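Long-range contacts in phosphotriesterase, putative (Deinococcus radiodurans, PDB 4J35), which probably hydrolyses lactones at a two-metal centre and, in this engineered form, is directed toward the hydrolysis of organophosphates: residues Thr68-Arg74 with Ala93-Phe97; Ile229-Met234 with Ala283-Trp287; Leu244-Thr248 with Asp299-Ile305. The protein carries 7 engineered substitutions. All coordinates share one frame; numbering follows the deposited sequence.

Contact 1 of 3, residues Thr68-Arg74 with Ala93-Phe97; sequences TPNNCGR and ATGFF. Engineered in segment 68-74: Asn-71 (natural residue Asp). Engineered in segment 93-97: Phe-97 (natural residue Tyr).
Asn-70 and Gly-95 grip each other twice where two loops of the TIM barrel meet, one following strand 61-66 and the other strand 89-91. Asn-70 N donates to Gly-95 O (2.7 Å), and Gly-95 N answers to Asn-70 OD1 at 3.0 Å, reaching the amide oxygen from well above its carbonyl plane. Asn-70 CG stands beside its own backbone N (chi1 -63°), which lets one residue use main chain and side chain on the same glycine. The same OD1 lies over the centre of the Arg-74 guanidinium, whose NH1 bonds Ala-93 O (2.9 Å) on a lone pair and in the guanidinium plane. With an alanine here in place of Asn-70 the amide is gone, and Gly-95 N would probably lose its acceptor while the Arg-74 guanidinium lost the oxygen over its centre.

Further along, the engineered Asn-71 accepts from Phe-97 N through OD1 (3.2 Å, a more bent bond of 141°). Glu-127 OE1 forms the second shell: it takes bonds from Asn-70 ND2 and Thr-94 OG1 and a salt bridge from Arg-74 NH1. The side chain of the engineered Phe-97 lies about 4 Å from a bound cobalt ion and meets the His-176 ring edge-to-face, so this contact borders the metal centre. Against the Phe-97 ring lies Cys-72 SG, 4.5 Å from the ring centroid of Phe-97 and 30° off its normal.

Contact 2 of 3, residues Ile229-Met234 with Ala283-Trp287; sequences IGLQGM and AVKDW
Gly-230 and Trp-287 bring their backbones to 4.2 Å between CA atoms, and Gln-232 and Ala-283 come almost as near, yet the sole direct hydrogen bond between the two segments runs from Gln-232 N to Ala-283 O, nearly straight at 171° and on a lone pair of the carbonyl. The approach depends on Gly-230: a CB on it would clash with Asp-286 O. Residues 284-287 form a type I turn, closed by Trp-287 N to Val-284 O.

Leu-231 and Trp-287 carry the apolar part, lying side by side and pointing the same way. Leu-231 CB sits over the five-membered ring of Trp-287, 4.0 Å from its centroid and 18° off the normal, a CH-pi contact. With CG of Leu-231 turned opposite to its backbone N (chi1 -175°), the branch runs on over the indole, and Leu-231 CD1 rests 3.9 Å from Trp-287 CD2, toward the rim of the same face. Met-234 CB touches Ala-283 CB at 4.1 Å.

On the polar side a water bridges 229-234 and 283-287. It lies 2.6 Å from Gly-230 O, to which it probably donates, and accepts from Gln-232 NE2 and Asp-286 N, while Gln-232 OE1 is held by Asp-240 N at the start of helix 240-251. The Trp-287 side chain lies about 4 Å from that of the metal ligand Asp-264, and its NE1 makes a weak bond to His-263 O. The chemistry thus implies a divided contact: Leu-231 packs over one face of the indole next to the metal site, whereas one main-chain bond and a water join the segments on the polar side.

Contact 3 of 3, residues Leu244-Thr248 with Asp299-Ile305; sequences LSVLT and DLRRRGI
Two outer helices of the TIM barrel, 240-251 and 291-303, pack here through side chains; the axes of segments 244-248 and 299-303 pass 11.6 Å apart at closest and cross at -52°. Leu-300 is the apolar centre: its CD2 lies 4.0 Å from Leu-247 CD2 and 4.1 Å from Leu-244 CD2, so one methyl group touches two leucines about a helical turn apart. Leu-300 CG points away from the carbonyl carbon (chi1 -67°), and the branch beyond it reaches toward helix 240-251.

Arg-303 extends along the more exposed margin. Leu-244 CB lies above the centre of its guanidinium, 3.9 Å from the plane, and Thr-248 CG2 touches Arg-303 CD at 3.7 Å, both crossing the arginine at about a right angle. Asp-299, one turn earlier, aims that guanidinium. Arg-303 NE gives Asp-299 OD2 a nearly straight bond (2.9 Å, 172°) from above the carboxylate plane, while Arg-302 NH2 donates to Asp-299 OD1 at 2.8 Å, so that one carboxylate forms salt bridges with two arginines.

Helix 291-303 stops in a Schellman motif with Gly-304 at positive phi; Ile-305 beyond it points toward helix 240-251 and touches Val-310 of helix 307-322. The chemistry implies a split of roles: apolar contacts, including Arg-303's chain and guanidinium face, join the helices, whereas the charges pair within 291-303, and the carboxylate, probably favoured as an anion, probably helps hold the Arg-303 guanidinium with its face to Leu-244 CB.

From the N terminus, contact 1 closes first, joining the loop after strand 61-66 to the loop after strand 89-91 across helix 76-86. It is complete before the others begin. Contacts 2 and 3 cross: 229-234 opens, 244-248 follows, then 283-287 and 299-305 take up their partners in the same order. Contact 2 ties the loop after strand 223-226 to the end of helix 281-284; contact 3 ties the next helix, 240-251, to helix 291-303. Contacts 1 and 2 both lie by the metal site, their centres 23 Å apart, whereas contact 3 lies away from it, on the opposite side of the chain's centre from contact 1.

Contact 1 of 3, residues Thr68-Arg74 with Ala93-Phe97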
loop_
_atom_site.group_PDB
_atom_site.type_symbol
_atom_site.label_atom_id
_atom_site.label_comp_id
_atom_site.label_asym_id
_atom_site.label_seq_id
_atom_site.Cartn_x
_atom_site.Cartn_y
_atom_site.Cartn_z
ATOM N N THR A 68 5.725 -1.960 -0.181
ATOM C CA THR A 68 6.521 -3.050 0.373
ATOM C C THR A 68 7.339 -2.640 1.596
ATOM O O THR A 68 8.190 -1.751 1.523
ATOM C CB THR A 68 7.495 -3.573 -0.656
ATOM O OG1 THR A 68 6.774 -3.864 -1.862
ATOM C CG2 THR A 68 8.211 -4.815 -0.151
ATOM N N PRO A 69 7.096 -3.309 2.721
ATOM C CA PRO A 69 7.843 -2.967 3.934
ATOM C C PRO A 69 9.332 -3.325 3.848
ATOM O O PRO A 69 9.739 -4.126 2.980
ATOM C CB PRO A 69 7.162 -3.817 5.016
ATOM C CG PRO A 69 5.848 -4.200 4.447
ATOM C CD PRO A 69 6.050 -4.309 2.978
ATOM N N ASN A 70 10.119 -2.714 4.750
ATOM C CA ASN A 70 11.558 -2.898 4.794
ATOM C C ASN A 70 11.950 -4.366 4.890
ATOM O O ASN A 70 12.997 -4.733 4.368
ATOM C CB ASN A 70 12.215 -2.148 5.967
ATOM C CG ASN A 70 12.043 -0.630 5.880
ATOM O OD1 ASN A 70 11.241 -0.114 5.092
ATOM N ND2 ASN A 70 12.794 0.091 6.711
ATOM N N ASN A 71 11.136 -5.194 5.545
ATOM C CA ASN A 71 11.509 -6.588 5.783
ATOM C C ASN A 71 10.814 -7.566 4.831
ATOM O O ASN A 71 10.822 -8.773 5.070
ATOM C CB ASN A 71 11.250 -6.973 7.261
ATOM C CG ASN A 71 9.789 -6.716 7.708
ATOM O OD1 ASN A 71 9.081 -5.878 7.147
ATOM N ND2 ASN A 71 9.365 -7.410 8.755
ATOM N N CYS A 72 10.211 -7.052 3.754
ATOM C CA CYS A 72 9.529 -7.907 2.799
ATOM C C CYS A 72 10.109 -7.722 1.421
ATOM O O CYS A 72 9.386 -7.789 0.426
ATOM C CB CYS A 72 8.035 -7.603 2.742
ATOM S SG CYS A 72 7.181 -7.875 4.341
ATOM N N GLY A 73 11.413 -7.484 1.350
ATOM C CA GLY A 73 12.055 -7.501 0.045
ATOM C C GLY A 73 12.152 -6.184 -0.675
ATOM O O GLY A 73 12.528 -6.151 -1.840
ATOM N N ARG A 74 11.819 -5.094 0.013
ATOM C CA ARG A 74 11.883 -3.749 -0.566
ATOM C C ARG A 74 13.241 -3.465 -1.159
ATOM O O ARG A 74 14.295 -3.745 -0.537
ATOM C CB ARG A 74 11.646 -2.697 0.543
ATOM C CG ARG A 74 11.811 -1.237 0.069
ATOM C CD ARG A 74 11.786 -0.238 1.243
ATOM N NE ARG A 74 12.981 -0.356 2.054
ATOM C CZ ARG A 74 13.384 0.546 2.953
ATOM N NH1 ARG A 74 12.692 1.682 3.135
ATOM N NH2 ARG A 74 14.469 0.300 3.660
ATOM N N ALA A 93 8.123 2.842 0.199
ATOM C CA ALA A 93 7.746 2.955 1.598
ATOM C C ALA A 93 8.921 2.832 2.549
ATOM O O ALA A 93 9.949 2.224 2.243
ATOM C CB ALA A 93 6.735 1.870 1.930
ATOM N N THR A 94 8.722 3.360 3.765
ATOM C CA THR A 94 9.559 2.996 4.901
ATOM C C THR A 94 8.646 2.436 5.992
ATOM O O THR A 94 7.622 3.032 6.314
ATOM C CB THR A 94 10.338 4.181 5.447
ATOM O OG1 THR A 94 11.102 3.756 6.570
ATOM C CG2 THR A 94 9.413 5.343 5.845
ATOM N N GLY A 95 8.972 1.252 6.499
ATOM C CA GLY A 95 8.167 0.650 7.540
ATOM C C GLY A 95 8.449 -0.820 7.692
ATOM O O GLY A 95 9.214 -1.400 6.903
ATOM N N PHE A 96 7.845 -1.435 8.705
ATOM C CA PHE A 96 7.989 -2.889 8.898
ATOM C C PHE A 96 6.615 -3.536 8.948
ATOM O O PHE A 96 5.634 -2.861 9.233
ATOM C CB PHE A 96 8.654 -3.172 10.232
ATOM C CG PHE A 96 10.149 -3.296 10.184
ATOM C CD1 PHE A 96 10.945 -2.248 9.779
ATOM C CD2 PHE A 96 10.756 -4.436 10.631
ATOM C CE1 PHE A 96 12.326 -2.340 9.802
ATOM C CE2 PHE A 96 12.149 -4.544 10.669
ATOM C CZ PHE A 96 12.931 -3.489 10.238
ATOM N N PHE A 97 6.549 -4.845 8.734
ATOM C CA PHE A 97 5.257 -5.538 8.605
ATOM C C PHE A 97 4.670 -5.969 9.965
ATOM O O PHE A 97 5.390 -6.014 10.958
ATOM C CB PHE A 97 5.476 -6.747 7.685
ATOM C CG PHE A 97 4.256 -7.252 7.002
ATOM C CD1 PHE A 97 3.396 -6.389 6.320
ATOM C CD2 PHE A 97 4.021 -8.621 6.931
ATOM C CE1 PHE A 97 2.284 -6.882 5.625
ATOM C CE2 PHE A 97 2.914 -9.125 6.224
ATOM C CZ PHE A 97 2.045 -8.253 5.576
HETATM O O HOH W 1 8.470 -0.042 -0.805
#

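Contact 2 of 3, residues Ile229-Met234 with Ala283-Trp287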
loop_
_atom_site.group_PDB
_atom_site.type_symbol
_atom_site.label_atom_id
_atom_site.label_comp_id
_atom_site.label_asym_id
_atom_site.label_seq_id
_atom_site.Cartn_x
_atom_site.Cartn_y
_atom_site.Cartn_z
ATOM N N ILE A 229 -8.394 -5.347 -4.582
ATOM C CA ILE A 229 -9.423 -5.629 -5.575
ATOM C C ILE A 229 -8.841 -6.662 -6.541
ATOM O O ILE A 229 -7.750 -6.481 -7.055
ATOM C CB ILE A 229 -9.873 -4.373 -6.347
ATOM C CG1 ILE A 229 -10.499 -3.344 -5.357
ATOM C CG2 ILE A 229 -10.904 -4.721 -7.412
ATOM C CD1 ILE A 229 -10.864 -2.024 -5.990
ATOM N N GLY A 230 -9.581 -7.740 -6.726
ATOM C CA GLY A 230 -9.136 -8.859 -7.577
ATOM C C GLY A 230 -8.777 -10.099 -6.766
ATOM O O GLY A 230 -8.760 -11.201 -7.317
ATOM N N LEU A 231 -8.498 -9.936 -5.466
ATOM C CA LEU A 231 -8.162 -11.079 -4.611
ATOM C C LEU A 231 -9.440 -11.573 -3.928
ATOM O O LEU A 231 -9.896 -10.984 -2.955
ATOM C CB LEU A 231 -7.104 -10.679 -3.576
ATOM C CG LEU A 231 -6.525 -11.755 -2.655
ATOM C CD1 LEU A 231 -5.914 -12.875 -3.500
ATOM C CD2 LEU A 231 -5.476 -11.125 -1.722
ATOM N N GLN A 232 -10.017 -12.659 -4.433
ATOM C CA GLN A 232 -11.422 -12.980 -4.134
ATOM C C GLN A 232 -11.624 -14.264 -3.327
ATOM O O GLN A 232 -11.380 -15.347 -3.809
ATOM C CB GLN A 232 -12.231 -13.092 -5.433
ATOM C CG GLN A 232 -12.176 -11.868 -6.332
ATOM C CD GLN A 232 -13.227 -11.890 -7.436
ATOM O OE1 GLN A 232 -14.387 -11.573 -7.197
ATOM N NE2 GLN A 232 -12.815 -12.228 -8.661
ATOM N N GLY A 233 -12.109 -14.147 -2.103
ATOM C CA GLY A 233 -12.347 -15.338 -1.307
ATOM C C GLY A 233 -11.118 -16.182 -0.972
ATOM O O GLY A 233 -11.242 -17.391 -0.763
ATOM N N MET A 234 -9.933 -15.575 -0.944
ATOM C CA MET A 234 -8.763 -16.230 -0.358
ATOM C C MET A 234 -8.716 -15.854 1.128
ATOM O O MET A 234 -8.660 -14.671 1.478
ATOM C CB MET A 234 -7.451 -15.810 -1.041
ATOM C CG MET A 234 -6.327 -16.906 -1.065
ATOM S SD MET A 234 -4.717 -16.099 -0.828
ATOM C CE MET A 234 -3.536 -17.060 -1.799
ATOM N N ALA A 283 -9.490 -17.465 -7.000
ATOM C CA ALA A 283 -9.196 -16.415 -6.031
ATOM C C ALA A 283 -8.190 -15.420 -6.580
ATOM O O ALA A 283 -8.244 -14.229 -6.262
ATOM C CB ALA A 283 -8.657 -17.032 -4.774
ATOM N N VAL A 284 -7.256 -15.904 -7.389
ATOM C CA VAL A 284 -6.147 -15.050 -7.813
ATOM C C VAL A 284 -6.264 -14.593 -9.268
ATOM O O VAL A 284 -5.396 -13.880 -9.762
ATOM C CB VAL A 284 -4.766 -15.705 -7.555
ATOM C CG1 VAL A 284 -4.570 -15.980 -6.089
ATOM C CG2 VAL A 284 -4.588 -17.025 -8.381
ATOM N N LYS A 285 -7.347 -14.965 -9.941
ATOM C CA LYS A 285 -7.444 -14.757 -11.397
ATOM C C LYS A 285 -7.392 -13.294 -11.825
ATOM O O LYS A 285 -6.777 -12.950 -12.846
ATOM C CB LYS A 285 -8.752 -15.352 -11.923
ATOM C CG LYS A 285 -8.908 -15.215 -13.422
ATOM C CD LYS A 285 -10.191 -15.850 -13.926
ATOM C CE LYS A 285 -10.274 -15.759 -15.462
ATOM N NZ LYS A 285 -11.505 -16.403 -16.033
ATOM N N ASP A 286 -8.094 -12.432 -11.085
ATOM C CA ASP A 286 -8.105 -11.010 -11.402
ATOM C C ASP A 286 -7.150 -10.228 -10.518
ATOM O O ASP A 286 -7.247 -9.008 -10.473
ATOM C CB ASP A 286 -9.501 -10.410 -11.191
ATOM C CG ASP A 286 -10.556 -11.014 -12.105
ATOM O OD1 ASP A 286 -10.251 -11.280 -13.294
ATOM O OD2 ASP A 286 -11.692 -11.216 -11.614
ATOM N N TRP A 287 -6.261 -10.915 -9.805
ATOM C CA TRP A 287 -5.382 -10.258 -8.859
ATOM C C TRP A 287 -4.102 -9.815 -9.545
ATOM O O TRP A 287 -3.040 -10.443 -9.369
ATOM C CB TRP A 287 -5.081 -11.185 -7.689
ATOM C CG TRP A 287 -4.333 -10.557 -6.573
ATOM C CD1 TRP A 287 -4.535 -9.300 -6.026
ATOM C CD2 TRP A 287 -3.277 -11.154 -5.819
ATOM N NE1 TRP A 287 -3.653 -9.101 -4.999
ATOM C CE2 TRP A 287 -2.862 -10.218 -4.865
ATOM C CE3 TRP A 287 -2.618 -12.404 -5.882
ATOM C CZ2 TRP A 287 -1.835 -10.487 -3.953
ATOM C CZ3 TRP A 287 -1.584 -12.660 -4.984
ATOM C CH2 TRP A 287 -1.217 -11.708 -4.025
HETATM O O HOH W 2 -9.912 -13.093 -8.756
#

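Contact 3 of 3, residues Leu244-Thr248 with Asp299-Ile305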
loop_
_atom_site.group_PDB
_atom_site.type_symbol
_atom_site.label_atom_id
_atom_site.label_comp_id
_atom_site.label_asym_id
_atom_site.label_seq_id
_atom_site.Cartn_x
_atom_site.Cartn_y
_atom_site.Cartn_z
ATOM N N LEU A 244 -17.688 -4.043 -4.397
ATOM C CA LEU A 244 -18.287 -2.924 -5.133
ATOM C C LEU A 244 -19.651 -2.545 -4.569
ATOM O O LEU A 244 -20.086 -1.408 -4.693
ATOM C CB LEU A 244 -18.406 -3.224 -6.629
ATOM C CG LEU A 244 -17.094 -3.482 -7.364
ATOM C CD1 LEU A 244 -17.361 -3.646 -8.840
ATOM C CD2 LEU A 244 -16.072 -2.386 -7.121
ATOM N N SER A 245 -20.320 -3.511 -3.960
ATOM C CA SER A 245 -21.576 -3.243 -3.294
ATOM C C SER A 245 -21.345 -2.240 -2.144
ATOM O O SER A 245 -22.098 -1.273 -2.008
ATOM C CB SER A 245 -22.174 -4.549 -2.768
ATOM O OG SER A 245 -23.434 -4.322 -2.159
ATOM N N VAL A 246 -20.298 -2.445 -1.340
ATOM C CA VAL A 246 -20.012 -1.529 -0.217
ATOM C C VAL A 246 -19.567 -0.204 -0.786
ATOM O O VAL A 246 -20.008 0.859 -0.355
ATOM C CB VAL A 246 -18.912 -2.061 0.724
ATOM C CG1 VAL A 246 -18.624 -1.062 1.861
ATOM C CG2 VAL A 246 -19.313 -3.387 1.308
ATOM N N LEU A 247 -18.720 -0.259 -1.803
ATOM C CA LEU A 247 -18.220 0.966 -2.411
ATOM C C LEU A 247 -19.334 1.861 -2.967
ATOM O O LEU A 247 -19.293 3.089 -2.814
ATOM C CB LEU A 247 -17.261 0.631 -3.537
ATOM C CG LEU A 247 -16.364 1.762 -4.018
ATOM C CD1 LEU A 247 -15.260 2.078 -2.975
ATOM C CD2 LEU A 247 -15.745 1.334 -5.344
ATOM N N THR A 248 -20.309 1.262 -3.652
ATOM C CA THR A 248 -21.351 2.064 -4.295
ATOM C C THR A 248 -22.196 2.752 -3.209
ATOM O O THR A 248 -22.606 3.894 -3.373
ATOM C CB THR A 248 -22.227 1.256 -5.277
ATOM O OG1 THR A 248 -22.791 0.107 -4.630
ATOM C CG2 THR A 248 -21.375 0.800 -6.443
ATOM N N ASP A 299 -17.181 -0.938 -14.703
ATOM C CA ASP A 299 -18.320 -1.525 -14.031
ATOM C C ASP A 299 -18.952 -0.444 -13.086
ATOM O O ASP A 299 -20.154 -0.362 -12.981
ATOM C CB ASP A 299 -17.927 -2.765 -13.257
ATOM C CG ASP A 299 -19.122 -3.482 -12.703
ATOM O OD1 ASP A 299 -19.922 -3.989 -13.507
ATOM O OD2 ASP A 299 -19.277 -3.521 -11.470
ATOM N N LEU A 300 -18.136 0.396 -12.475
ATOM C CA LEU A 300 -18.695 1.475 -11.628
ATOM C C LEU A 300 -19.495 2.472 -12.489
ATOM O O LEU A 300 -20.600 2.860 -12.124
ATOM C CB LEU A 300 -17.586 2.198 -10.876
ATOM C CG LEU A 300 -16.876 1.362 -9.813
ATOM C CD1 LEU A 300 -15.683 2.126 -9.276
ATOM C CD2 LEU A 300 -17.846 0.993 -8.684
ATOM N N ARG A 301 -18.937 2.870 -13.632
ATOM C CA ARG A 301 -19.649 3.735 -14.570
ATOM C C ARG A 301 -20.981 3.108 -14.994
ATOM O O ARG A 301 -22.028 3.783 -14.998
ATOM C CB ARG A 301 -18.774 4.049 -15.786
ATOM C CG ARG A 301 -17.587 4.927 -15.431
ATOM C CD ARG A 301 -18.065 6.355 -15.096
ATOM N NE ARG A 301 -18.633 7.014 -16.278
ATOM C CZ ARG A 301 -19.901 7.375 -16.464
ATOM N NH1 ARG A 301 -20.838 7.172 -15.548
ATOM N NH2 ARG A 301 -20.231 7.941 -17.619
ATOM N N ARG A 302 -20.940 1.830 -15.369
ATOM C CA ARG A 302 -22.172 1.107 -15.656
ATOM C C ARG A 302 -23.181 1.236 -14.514
ATOM O O ARG A 302 -24.385 1.301 -14.751
ATOM C CB ARG A 302 -21.933 -0.358 -15.876
ATOM C CG ARG A 302 -23.162 -1.073 -16.410
ATOM C CD ARG A 302 -22.964 -2.614 -16.522
ATOM N NE ARG A 302 -22.490 -3.192 -15.255
ATOM C CZ ARG A 302 -23.209 -3.247 -14.125
ATOM N NH1 ARG A 302 -24.451 -2.777 -14.090
ATOM N NH2 ARG A 302 -22.689 -3.774 -13.019
ATOM N N ARG A 303 -22.685 1.217 -13.285
ATOM C CA ARG A 303 -23.546 1.223 -12.104
ATOM C C ARG A 303 -24.138 2.583 -11.782
ATOM O O ARG A 303 -24.989 2.670 -10.904
ATOM C CB ARG A 303 -22.766 0.759 -10.878
ATOM C CG ARG A 303 -22.561 -0.732 -10.792
ATOM C CD ARG A 303 -21.621 -1.075 -9.660
ATOM N NE ARG A 303 -21.268 -2.494 -9.658
ATOM C CZ ARG A 303 -21.741 -3.405 -8.812
ATOM N NH1 ARG A 303 -22.590 -3.075 -7.846
ATOM N NH2 ARG A 303 -21.339 -4.663 -8.920
ATOM N N GLY A 304 -23.669 3.636 -12.450
ATOM C CA GLY A 304 -24.154 4.983 -12.182
ATOM C C GLY A 304 -23.147 5.868 -11.454
ATOM O O GLY A 304 -23.402 7.041 -11.165
ATOM N N ILE A 305 -21.975 5.322 -11.152
ATOM C CA ILE A 305 -20.916 6.153 -10.614
ATOM C C ILE A 305 -20.456 7.073 -11.729
ATOM O O ILE A 305 -20.349 6.641 -12.868
ATOM C CB ILE A 305 -19.770 5.294 -10.066
ATOM C CG1 ILE A 305 -20.314 4.326 -9.004
ATOM C CG2 ILE A 305 -18.638 6.177 -9.553
ATOM C CD1 ILE A 305 -21.176 5.032 -7.886
#